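Local coordinates for HydG protein (Carboxydothermus hydrogenoformans, PDB 4RTB), which helps mature [FeFe]-hydrogenase as a radical SAM enzyme that probably makes carbon monoxide and cyanide, using a [4Fe-4S] cluster and S-adenosylmethionine, at residues I201-L206 with G278-S283; E209-E214 with W230-V235; I246-L251 with D269-K274; G263-A268 with R314-Y319. One frame throughout, in Å; residues are numbered along the deposited sequence.

Interaction 1. Residues I201-L206 with G278-S283; sequences IGTYQL and GPHTVS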
# COMPACT_ATOMS: atom_id res chain seq x y z
N ILE A 201 -15.20 -7.48 -4.63
CA ILE A 201 -14.19 -6.56 -4.10
C ILE A 201 -13.11 -6.31 -5.14
O ILE A 201 -12.93 -7.11 -6.06
CB ILE A 201 -13.54 -7.10 -2.81
CG1 ILE A 201 -12.95 -8.49 -3.04
CG2 ILE A 201 -14.56 -7.12 -1.68
CD1 ILE A 201 -11.44 -8.53 -2.98
N GLY A 202 -12.40 -5.20 -5.00
CA GLY A 202 -11.33 -4.88 -5.92
C GLY A 202 -10.08 -5.69 -5.63
O GLY A 202 -9.78 -6.67 -6.32
N THR A 203 -9.36 -5.28 -4.59
CA THR A 203 -8.10 -5.92 -4.24
C THR A 203 -8.13 -6.47 -2.83
O THR A 203 -8.62 -5.81 -1.91
CB THR A 203 -6.92 -4.93 -4.38
OG1 THR A 203 -6.88 -4.40 -5.71
CG2 THR A 203 -5.59 -5.62 -4.07
N TYR A 204 -7.61 -7.67 -2.66
CA TYR A 204 -7.49 -8.29 -1.35
C TYR A 204 -6.07 -8.15 -0.82
O TYR A 204 -5.14 -8.75 -1.36
CB TYR A 204 -7.90 -9.76 -1.42
CG TYR A 204 -7.51 -10.56 -0.20
CD1 TYR A 204 -6.50 -11.51 -0.26
CD2 TYR A 204 -8.15 -10.35 1.02
CE1 TYR A 204 -6.14 -12.23 0.85
CE2 TYR A 204 -7.79 -11.07 2.14
CZ TYR A 204 -6.79 -12.01 2.05
OH TYR A 204 -6.43 -12.73 3.17
N GLN A 205 -5.90 -7.35 0.23
CA GLN A 205 -4.58 -7.09 0.78
C GLN A 205 -4.30 -7.90 2.04
O GLN A 205 -5.04 -7.82 3.02
CB GLN A 205 -4.41 -5.60 1.07
CG GLN A 205 -3.94 -4.80 -0.14
CD GLN A 205 -4.24 -3.33 -0.01
OE1 GLN A 205 -4.35 -2.79 1.09
NE2 GLN A 205 -4.40 -2.66 -1.16
N LEU A 206 -3.22 -8.68 2.00
CA LEU A 206 -2.78 -9.44 3.16
C LEU A 206 -1.28 -9.27 3.35
O LEU A 206 -0.49 -9.68 2.51
CB LEU A 206 -3.14 -10.92 3.00
CG LEU A 206 -3.32 -11.75 4.27
CD1 LEU A 206 -1.99 -12.20 4.86
CD2 LEU A 206 -4.13 -10.98 5.30
N GLY A 278 1.68 -11.19 -11.18
CA GLY A 278 2.29 -10.75 -9.94
C GLY A 278 1.27 -10.02 -9.09
O GLY A 278 0.13 -9.84 -9.50
N PRO A 279 1.69 -9.61 -7.88
CA PRO A 279 0.83 -8.83 -6.99
C PRO A 279 0.53 -7.47 -7.58
O PRO A 279 1.42 -6.84 -8.16
CB PRO A 279 1.67 -8.70 -5.71
CG PRO A 279 2.76 -9.71 -5.85
CD PRO A 279 3.01 -9.86 -7.30
N HIS A 280 -0.70 -7.01 -7.42
CA HIS A 280 -1.08 -5.69 -7.88
C HIS A 280 -0.33 -4.62 -7.10
O HIS A 280 0.21 -3.68 -7.69
CB HIS A 280 -2.59 -5.49 -7.75
CG HIS A 280 -3.06 -4.16 -8.24
ND1 HIS A 280 -4.23 -3.58 -7.80
CD2 HIS A 280 -2.51 -3.29 -9.12
CE1 HIS A 280 -4.38 -2.41 -8.40
NE2 HIS A 280 -3.36 -2.22 -9.20
N THR A 281 -0.31 -4.75 -5.78
CA THR A 281 0.32 -3.76 -4.92
C THR A 281 1.22 -4.37 -3.85
O THR A 281 0.95 -5.45 -3.32
CB THR A 281 -0.73 -2.88 -4.19
OG1 THR A 281 -1.33 -3.62 -3.13
CG2 THR A 281 -1.81 -2.39 -5.15
N VAL A 282 2.30 -3.65 -3.53
CA VAL A 282 3.11 -3.94 -2.36
C VAL A 282 2.98 -2.79 -1.36
O VAL A 282 3.36 -1.66 -1.67
CB VAL A 282 4.60 -4.15 -2.71
CG1 VAL A 282 5.43 -4.26 -1.44
CG2 VAL A 282 4.77 -5.39 -3.58
N SER A 283 2.44 -3.08 -0.19
CA SER A 283 2.26 -2.07 0.85
C SER A 283 3.48 -2.03 1.76
O SER A 283 3.87 -3.05 2.32
CB SER A 283 1.00 -2.36 1.68
OG SER A 283 -0.14 -2.49 0.85
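The hydroxyl OG1 of Thr203 meets ND1 of His280 at 3.5 Å, a weak hydrogen bond in which either atom could be the donor. It ties the region of strand 204-205 to the residue leading into strand 281-283 in the parallel barrel characteristic of radical SAM enzymes, although the strands are not sheet neighbours: strand 246-249 runs between them, and the contact passes over its inner side. The span is wide, with the CA atoms of Thr203 and His280 7.9 Å apart, so long or polar side chains must bridge it. His280 does this with CG anti to its backbone N (chi1 -179°), which carries the imidazole out toward Thr203. OG1 then comes to the ring at its edge, in plane, where the ring nitrogen can share a hydrogen bond with a hydroxyl.

Two residues further along the chain, Gln205 crosses Thr281 at about a right angle. NE2 of Gln205 lies 3.8 Å from Thr281 OG1, and its CG methylene is 4.1 Å from that same OG1. Gly247, with no side chain, is consistent with this crossing, Thr281 OG1 passing 3.6 Å from its CA. Gln205, Thr281 and Ser283 all rest against Ile323 of strand 321-324, so the interior mixes polar ends with an aliphatic patch, and the side chain of Gln205 is about 8 Å from the bound SAM. Val282 turns outward onto helix 257-275 instead. The methyl CG2 of Thr281 sits 3.7 Å above the plane of the His280 ring, offset toward its rim.

Interaction 2. Residues E209-E214 with W230-V235; sequences ESYNPE and WRLNAV. With SAM (S-adenosylmethionine), chain B.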
# COMPACT_ATOMS: atom_id res chain seq x y z
N GLU A 209 3.58 -9.29 7.20
CA GLU A 209 4.16 -8.62 8.37
C GLU A 209 5.66 -8.87 8.47
O GLU A 209 6.45 -7.93 8.50
CB GLU A 209 3.47 -9.05 9.67
CG GLU A 209 1.94 -9.10 9.62
CD GLU A 209 1.29 -7.73 9.50
OE1 GLU A 209 2.00 -6.71 9.63
OE2 GLU A 209 0.07 -7.68 9.27
N SER A 210 6.05 -10.14 8.54
CA SER A 210 7.46 -10.50 8.51
C SER A 210 7.69 -11.83 7.80
O SER A 210 6.92 -12.77 7.96
CB SER A 210 8.04 -10.57 9.91
OG SER A 210 9.31 -11.20 9.87
N TYR A 211 8.77 -11.89 7.03
CA TYR A 211 9.13 -13.09 6.30
C TYR A 211 10.15 -13.93 7.06
O TYR A 211 10.53 -15.01 6.60
CB TYR A 211 9.67 -12.72 4.92
CG TYR A 211 8.59 -12.32 3.95
CD1 TYR A 211 8.14 -11.01 3.87
CD2 TYR A 211 8.00 -13.27 3.12
CE1 TYR A 211 7.14 -10.65 2.99
CE2 TYR A 211 7.01 -12.92 2.23
CZ TYR A 211 6.58 -11.61 2.17
OH TYR A 211 5.59 -11.27 1.29
N ASN A 212 10.59 -13.43 8.21
CA ASN A 212 11.48 -14.22 9.06
C ASN A 212 10.68 -14.96 10.12
O ASN A 212 10.16 -14.34 11.05
CB ASN A 212 12.54 -13.33 9.72
CG ASN A 212 13.77 -14.11 10.14
OD1 ASN A 212 14.00 -15.22 9.67
ND2 ASN A 212 14.57 -13.53 11.03
N PRO A 213 10.59 -16.29 9.98
CA PRO A 213 9.84 -17.13 10.92
C PRO A 213 10.34 -16.96 12.35
O PRO A 213 9.57 -17.15 13.30
CB PRO A 213 10.11 -18.56 10.43
CG PRO A 213 10.51 -18.40 9.00
CD PRO A 213 11.24 -17.09 8.93
N GLU A 214 11.60 -16.58 12.50
CA GLU A 214 12.23 -16.45 13.81
C GLU A 214 11.78 -15.18 14.53
O GLU A 214 11.76 -15.15 15.76
CB GLU A 214 13.75 -16.49 13.68
CG GLU A 214 14.29 -17.70 12.92
CD GLU A 214 13.77 -19.02 13.45
OE1 GLU A 214 13.74 -19.21 14.69
OE2 GLU A 214 13.38 -19.88 12.63
N TRP A 230 0.25 -20.60 7.25
CA TRP A 230 -1.16 -20.34 6.99
C TRP A 230 -1.37 -18.93 6.45
O TRP A 230 -2.29 -18.69 5.66
CB TRP A 230 -1.99 -20.55 8.26
CG TRP A 230 -3.45 -20.27 8.05
CD1 TRP A 230 -4.19 -19.31 8.66
CD2 TRP A 230 -4.34 -20.96 7.17
NE1 TRP A 230 -5.49 -19.35 8.22
CE2 TRP A 230 -5.60 -20.37 7.30
CE3 TRP A 230 -4.18 -22.03 6.27
CZ2 TRP A 230 -6.71 -20.79 6.57
CZ3 TRP A 230 -5.28 -22.45 5.55
CH2 TRP A 230 -6.53 -21.84 5.71
N ARG A 231 -0.50 -18.01 6.85
CA ARG A 231 -0.60 -16.62 6.41
C ARG A 231 0.19 -16.41 5.12
O ARG A 231 -0.21 -15.62 4.26
CB ARG A 231 -0.11 -15.67 7.51
CG ARG A 231 0.09 -14.22 7.07
CD ARG A 231 0.14 -13.26 8.25
NE ARG A 231 -1.19 -12.86 8.69
CZ ARG A 231 -1.71 -11.65 8.50
NH1 ARG A 231 -1.01 -10.71 7.89
NH2 ARG A 231 -2.94 -11.38 8.93
N LEU A 232 1.29 -17.14 4.98
CA LEU A 232 2.16 -16.98 3.82
C LEU A 232 1.48 -17.33 2.50
O LEU A 232 1.52 -16.54 1.55
CB LEU A 232 3.43 -17.81 3.99
CG LEU A 232 4.45 -17.52 2.89
CD1 LEU A 232 4.73 -16.02 2.82
CD2 LEU A 232 5.72 -18.28 3.15
N ASN A 233 0.88 -18.52 2.43
CA ASN A 233 0.20 -18.91 1.19
C ASN A 233 -1.29 -18.59 1.21
O ASN A 233 -2.09 -19.28 0.57
CB ASN A 233 0.41 -20.40 0.90
CG ASN A 233 0.40 -21.26 2.14
OD1 ASN A 233 -0.60 -21.32 2.86
ND2 ASN A 233 1.50 -21.96 2.39
N ALA A 234 -1.66 -17.54 1.94
CA ALA A 234 -3.04 -17.07 1.96
C ALA A 234 -3.41 -16.45 0.62
O ALA A 234 -4.51 -16.67 0.10
CB ALA A 234 -3.24 -16.06 3.08
N VAL A 235 -2.49 -15.67 0.07
CA VAL A 235 -2.69 -15.03 -1.22
C VAL A 235 -2.79 -16.07 -2.33
O VAL A 235 -3.50 -15.86 -3.31
CB VAL A 235 -1.56 -14.03 -1.54
CG1 VAL A 235 -2.07 -12.60 -1.39
CG2 VAL A 235 -0.36 -14.27 -0.63
N SAM B . -6.22 -7.89 11.08
CA SAM B . -5.71 -8.15 9.73
C SAM B . -4.25 -8.61 9.71
O SAM B . -3.57 -8.67 10.72
OXT SAM B . -3.72 -8.93 8.65
CB SAM B . -5.84 -6.92 8.84
CG SAM B . -5.96 -5.56 9.54
SD SAM B . -4.53 -4.95 10.46
CE SAM B . -5.39 -3.71 11.43
C5' SAM B . -3.83 -3.75 9.29
C4' SAM B . -2.31 -3.66 9.30
O4' SAM B . -1.81 -2.67 10.19
C3' SAM B . -1.65 -4.96 9.73
O3' SAM B . -1.46 -5.80 8.62
C2' SAM B . -0.33 -4.51 10.31
O2' SAM B . 0.72 -4.78 9.42
C1' SAM B . -0.46 -3.00 10.46
N9 SAM B . -0.05 -2.63 11.82
C8 SAM B . -0.51 -3.19 12.98
N7 SAM B . 0.11 -2.59 14.02
C5 SAM B . 0.96 -1.65 13.54
C6 SAM B . 1.82 -0.76 14.16
N6 SAM B . 1.91 -0.74 15.49
N1 SAM B . 2.58 0.09 13.40
C2 SAM B . 2.48 0.06 12.02
N3 SAM B . 1.62 -0.83 11.41
C4 SAM B . 0.87 -1.67 12.16
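Glu209 and Tyr211 run past the helical turn of Arg231 and Leu232 with backbones well separated, the CA atoms of Tyr211 and Leu232 being 8.4 Å apart, so side chains alone close the gap. Beside the substrate, OE2 of Glu209 forms a long salt bridge of 3.5 Å to NH1 of Arg231, with the carboxylate and guanidinium planes 37° apart; the modelled place of NH1 is somewhat doubtful. NH2 of Arg231 is better defined: it donates to SAM OXT at 2.6 Å, nearly straight at 171° and at the guanidinium edge. A bend at chi3 (-84°) turns the end of the arginine toward that carboxylate. Glu209 serves the other half of SAM, OE2 accepting from ribose O3' at 2.5 Å while OE1 accepts from O2', a bond modelled too short for its length to be trusted. A methionine in place of Arg231 would probably leave the SAM carboxylate without its cationic partner.

Farther from the site the contact turns apolar: Leu232 CD1 packs at 3.9 Å from CE2 of Tyr211. The phenol end of that tyrosine is hydrogen-bonded to His267 of helix 257-275. Ser210 OG accepts from Asn212 N in an ST turn, which shapes the chain toward the next helix. The pocket thus matches each part of SAM: a cationic arginine for the carboxylate, a carboxylate acceptor for the ribose hydroxyls.

Interaction 3. Residues I246-L251 with D269-K274; sequences IGIGAL and DYLKKK. With SAM (S-adenosylmethionine), chain B.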
# COMPACT_ATOMS: atom_id res chain seq x y z
N ILE A 246 -4.36 -8.96 -5.81
CA ILE A 246 -3.92 -9.17 -4.43
C ILE A 246 -2.84 -8.17 -4.02
O ILE A 246 -2.17 -7.60 -4.88
CB ILE A 246 -3.39 -10.59 -4.22
CG1 ILE A 246 -2.18 -10.84 -5.12
CG2 ILE A 246 -4.48 -11.62 -4.49
CD1 ILE A 246 -1.66 -12.26 -5.08
N GLY A 247 -2.67 -7.99 -2.72
CA GLY A 247 -1.67 -7.06 -2.22
C GLY A 247 -0.77 -7.65 -1.15
O GLY A 247 -1.24 -8.13 -0.12
N ILE A 248 0.54 -7.60 -1.39
CA ILE A 248 1.51 -8.03 -0.39
C ILE A 248 1.81 -6.87 0.56
O ILE A 248 1.45 -5.73 0.27
CB ILE A 248 2.83 -8.52 -1.04
CG1 ILE A 248 2.55 -9.45 -2.22
CG2 ILE A 248 3.70 -9.26 -0.04
CD1 ILE A 248 3.75 -10.31 -2.59
N GLY A 249 2.45 -7.16 1.69
CA GLY A 249 2.95 -6.14 2.59
C GLY A 249 3.94 -6.73 3.58
O GLY A 249 3.90 -7.93 3.86
N ALA A 250 4.82 -5.89 4.10
CA ALA A 250 5.76 -6.32 5.13
C ALA A 250 5.97 -5.20 6.14
O ALA A 250 6.38 -4.10 5.78
CB ALA A 250 7.08 -6.74 4.52
N LEU A 251 5.69 -5.49 7.40
CA LEU A 251 5.87 -4.50 8.46
C LEU A 251 7.35 -4.27 8.71
O LEU A 251 8.08 -5.20 9.07
CB LEU A 251 5.16 -4.94 9.73
CG LEU A 251 4.93 -3.87 10.80
CD1 LEU A 251 4.61 -2.53 10.15
CD2 LEU A 251 3.79 -4.30 11.71
N ASP A 269 8.12 -12.24 -7.02
CA ASP A 269 8.78 -13.11 -7.98
C ASP A 269 8.06 -14.45 -8.08
O ASP A 269 7.66 -14.89 -9.16
CB ASP A 269 10.24 -13.34 -7.59
CG ASP A 269 11.22 -12.57 -8.46
OD1 ASP A 269 10.91 -11.41 -8.82
OD2 ASP A 269 12.29 -13.12 -8.77
N TYR A 270 7.90 -15.09 -6.92
CA TYR A 270 7.25 -16.39 -6.81
C TYR A 270 5.86 -16.38 -7.43
O TYR A 270 5.53 -17.24 -8.24
CB TYR A 270 7.16 -16.83 -5.35
CG TYR A 270 6.28 -18.04 -5.12
CD1 TYR A 270 4.95 -17.89 -4.75
CD2 TYR A 270 6.78 -19.32 -5.25
CE1 TYR A 270 4.14 -18.99 -4.54
CE2 TYR A 270 5.98 -20.43 -5.04
CZ TYR A 270 4.66 -20.25 -4.68
OH TYR A 270 3.85 -21.35 -4.47
N LEU A 271 5.04 -15.40 -7.03
CA LEU A 271 3.69 -15.28 -7.58
C LEU A 271 3.72 -15.16 -9.10
O LEU A 271 2.96 -15.85 -9.79
CB LEU A 271 2.97 -14.08 -6.97
CG LEU A 271 2.05 -14.31 -5.76
CD1 LEU A 271 1.70 -15.79 -5.59
CD2 LEU A 271 2.64 -13.73 -4.49
N LYS A 272 4.59 -14.29 -9.61
CA LYS A 272 4.73 -14.09 -11.05
C LYS A 272 5.07 -15.40 -11.77
O LYS A 272 4.50 -15.70 -12.82
CB LYS A 272 5.80 -13.04 -11.34
N LYS A 273 6.00 -16.16 -11.20
CA LYS A 273 6.41 -17.42 -11.81
C LYS A 273 5.31 -18.48 -11.75
O LYS A 273 5.14 -19.27 -12.69
CB LYS A 273 7.68 -17.95 -11.14
N LYS A 274 4.56 -18.50 -10.66
CA LYS A 274 3.59 -19.57 -10.42
C LYS A 274 2.26 -19.36 -11.15
O LYS A 274 1.74 -20.30 -11.75
CB LYS A 274 3.32 -19.72 -8.92
CG LYS A 274 2.43 -20.89 -8.55
N SAM B . -6.22 -7.89 11.08
CA SAM B . -5.71 -8.15 9.73
C SAM B . -4.25 -8.61 9.71
O SAM B . -3.57 -8.67 10.72
OXT SAM B . -3.72 -8.93 8.65
CB SAM B . -5.84 -6.92 8.84
CG SAM B . -5.96 -5.56 9.54
SD SAM B . -4.53 -4.95 10.46
CE SAM B . -5.39 -3.71 11.43
C5' SAM B . -3.83 -3.75 9.29
C4' SAM B . -2.31 -3.66 9.30
O4' SAM B . -1.81 -2.67 10.19
C3' SAM B . -1.65 -4.96 9.73
O3' SAM B . -1.46 -5.80 8.62
C2' SAM B . -0.33 -4.51 10.31
O2' SAM B . 0.72 -4.78 9.42
C1' SAM B . -0.46 -3.00 10.46
N9 SAM B . -0.05 -2.63 11.82
C8 SAM B . -0.51 -3.19 12.98
N7 SAM B . 0.11 -2.59 14.02
C5 SAM B . 0.96 -1.65 13.54
C6 SAM B . 1.82 -0.76 14.16
N6 SAM B . 1.91 -0.74 15.49
N1 SAM B . 2.58 0.09 13.40
C2 SAM B . 2.48 0.06 12.02
N3 SAM B . 1.62 -0.83 11.41
C4 SAM B . 0.87 -1.67 12.16
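Leu271 and Ile248 reach toward each other tip to tip, CD2 of the leucine standing 4.1 Å from CD1 of the isoleucine. They join a strand to its own helix in the beta-alpha-beta unit formed by strand 246-249, helix 257-275 and strand 281-283, one of the repeating steps of the barrel. Branched aliphatic residues suit this layer, where a strand's outward side meets the inward side of a helix. The two isoleucines use different rotamers to send their long branches the same way: Ile248 sets CG1 beside the backbone N (chi1 -45°), whereas Ile246 has it between N and the carbonyl carbon (chi1 61°). Both chains then run out extended to CD1. The end of Ile246 meets the branch point of Leu271 rather than a methyl, CD1 to CG at 4.3 Å. Leu271 is therefore touched at two places by residues two apart on one strand, and His267, a turn earlier on the helix, flanks Ile248.

Gly247 and Gly249, which alternate with the isoleucines, have no side chain. Leu251, two residues after Gly249, lies in the SAM pocket with Tyr114 and Glu209. With CG anti to the backbone N (chi1 -164°), its two methyls are spread against the nucleoside. Replacing this leucine with an alanine would remove both methyls and would probably open a gap beside the adenine, giving the base more freedom to shift. As it stands, CD2 lies 3.9 Å from ribose O2' of SAM, while CD1 comes within 3.7 Å of adenine N3.

Interaction 4. Residues G263-A268 with R314-Y319; sequences GVIAHA and RIMLPY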
# COMPACT_ATOMS: atom_id res chain seq x y z
N GLY A 263 12.46 -10.54 1.15
CA GLY A 263 11.31 -11.43 1.18
C GLY A 263 10.15 -10.98 0.32
O GLY A 263 9.51 -11.81 -0.33
N VAL A 264 9.87 -9.69 0.31
CA VAL A 264 8.78 -9.16 -0.50
C VAL A 264 9.04 -9.39 -1.99
O VAL A 264 8.18 -9.90 -2.71
CB VAL A 264 8.56 -7.66 -0.26
CG1 VAL A 264 7.60 -7.09 -1.28
CG2 VAL A 264 8.05 -7.43 1.15
N ILE A 265 10.23 -9.02 -2.43
CA ILE A 265 10.61 -9.19 -3.83
C ILE A 265 10.59 -10.67 -4.21
O ILE A 265 10.11 -11.03 -5.29
CB ILE A 265 12.00 -8.59 -4.12
CG1 ILE A 265 12.04 -7.12 -3.69
CG2 ILE A 265 12.34 -8.72 -5.59
CD1 ILE A 265 13.38 -6.46 -3.91
N ALA A 266 11.10 -11.52 -3.32
CA ALA A 266 11.07 -12.96 -3.55
C ALA A 266 9.63 -13.46 -3.70
O ALA A 266 9.34 -14.33 -4.52
CB ALA A 266 11.77 -13.69 -2.42
N HIS A 267 8.74 -12.89 -2.89
CA HIS A 267 7.33 -13.27 -2.87
C HIS A 267 6.65 -12.91 -4.19
O HIS A 267 5.99 -13.76 -4.81
CB HIS A 267 6.63 -12.59 -1.70
CG HIS A 267 5.33 -13.22 -1.32
ND1 HIS A 267 4.58 -12.80 -0.24
CD2 HIS A 267 4.64 -14.25 -1.87
CE1 HIS A 267 3.49 -13.53 -0.14
NE2 HIS A 267 3.50 -14.42 -1.13
N ALA A 268 6.81 -11.66 -4.61
CA ALA A 268 6.25 -11.20 -5.88
C ALA A 268 6.81 -11.99 -7.06
O ALA A 268 6.08 -12.37 -7.98
CB ALA A 268 6.51 -9.72 -6.07
N ARG A 314 10.57 0.01 -6.12
CA ARG A 314 10.13 0.59 -7.39
C ARG A 314 10.97 0.09 -8.56
O ARG A 314 10.44 -0.20 -9.64
CB ARG A 314 10.18 2.12 -7.33
CG ARG A 314 9.94 2.81 -8.67
CD ARG A 314 8.46 2.95 -9.03
NE ARG A 314 7.78 1.68 -9.23
CZ ARG A 314 6.74 1.27 -8.52
NH1 ARG A 314 6.24 2.04 -7.56
NH2 ARG A 314 6.19 0.09 -8.76
N ILE A 315 12.28 -0.02 -8.37
CA ILE A 315 13.17 -0.40 -9.46
C ILE A 315 13.14 -1.91 -9.71
O ILE A 315 13.38 -2.36 -10.83
CB ILE A 315 14.63 0.08 -9.19
CG1 ILE A 315 15.49 -0.02 -10.46
CG2 ILE A 315 15.26 -0.67 -8.03
CD1 ILE A 315 16.38 -1.25 -10.52
N MET A 316 12.80 -2.69 -8.68
CA MET A 316 12.75 -4.14 -8.83
C MET A 316 11.41 -4.64 -9.37
O MET A 316 11.37 -5.53 -10.21
CB MET A 316 13.06 -4.83 -7.49
CG MET A 316 14.51 -4.73 -7.03
SD MET A 316 15.66 -5.90 -7.78
CE MET A 316 15.88 -5.20 -9.41
N LEU A 317 10.32 -4.06 -8.88
CA LEU A 317 8.99 -4.39 -9.38
C LEU A 317 8.32 -3.15 -9.95
O LEU A 317 7.45 -2.56 -9.31
CB LEU A 317 8.14 -4.99 -8.26
CG LEU A 317 8.80 -6.11 -7.48
CD1 LEU A 317 8.28 -6.13 -6.05
CD2 LEU A 317 8.58 -7.45 -8.16
N PRO A 318 8.73 -2.76 -11.17
CA PRO A 318 8.33 -1.48 -11.77
C PRO A 318 6.84 -1.38 -12.06
O PRO A 318 6.25 -0.32 -11.82
CB PRO A 318 9.14 -1.45 -13.08
CG PRO A 318 9.39 -2.88 -13.40
CD PRO A 318 9.55 -3.57 -12.08
N TYR A 319 6.23 -2.45 -12.54
CA TYR A 319 4.81 -2.44 -12.88
C TYR A 319 3.94 -2.81 -11.68
O TYR A 319 2.72 -2.95 -11.80
CB TYR A 319 4.53 -3.38 -14.05
CG TYR A 319 5.24 -2.98 -15.33
CD1 TYR A 319 6.51 -3.46 -15.63
CD2 TYR A 319 4.64 -2.10 -16.23
CE1 TYR A 319 7.16 -3.09 -16.79
CE2 TYR A 319 5.29 -1.72 -17.39
CZ TYR A 319 6.54 -2.22 -17.67
OH TYR A 319 7.19 -1.84 -18.83
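Two successive helices on the outside of the barrel meet here, helix 257-275 and the C-terminal end of helix 303-316. The joint is wholly apolar between the two segments. Ile265 and Ala268, three residues apart and so on one face of their helix, turn toward Met316 and Leu317. CD1 of Ile265 lies 3.7 Å from CG of Met316 and 3.9 Å from its CB, the side chains crossing at about a right angle. Ile265 is fully extended beyond CB (chi2 179°), which takes its terminal methyl across to the methionine. Met316 answers with the first part of its chain; bends at chi2 and chi3 lead its sulfur end away from the partner.

Leu317, the first residue beyond the helix, fits the place next to a small residue. Its CD2 packs 3.7 Å from CB of Ala268, and CD1 is 4.0 Å from that same methyl, so both branches of the leucine touch it. The CA atoms of Ile265 and Met316 come within 7.4 Å. Helix 62-70 covers one side, Leu62 touching Ile265 and Ala65 touching Met316, while Pro279 touches Ala268. Neighbouring helices packed side by side through small and aliphatic residues around a parallel sheet are typical of the outer layer of an alpha/beta barrel.

How the interactions relate
From the N terminus, interaction 1 opens at 201-206 and closes only at 278-283, with 71 residues between its segments. Interaction 2 closes first, within that long loop, joining the segment after strand 204-205 to helices 228-232 and 234-240. Interaction 3 follows in series, also inside the loop, linking strand 246-249 to helix 257-275. Interaction 4 starts on that helix before interaction 3 closes and ends at 314-319, so it crosses both interactions 1 and 3. Together they tie the barrel interior, its SAM pocket and its outer helices: Gly247 N probably hydrogen-bonds to Tyr204 O, as do Ser283 N to Ile248 O and Tyr211 to His267.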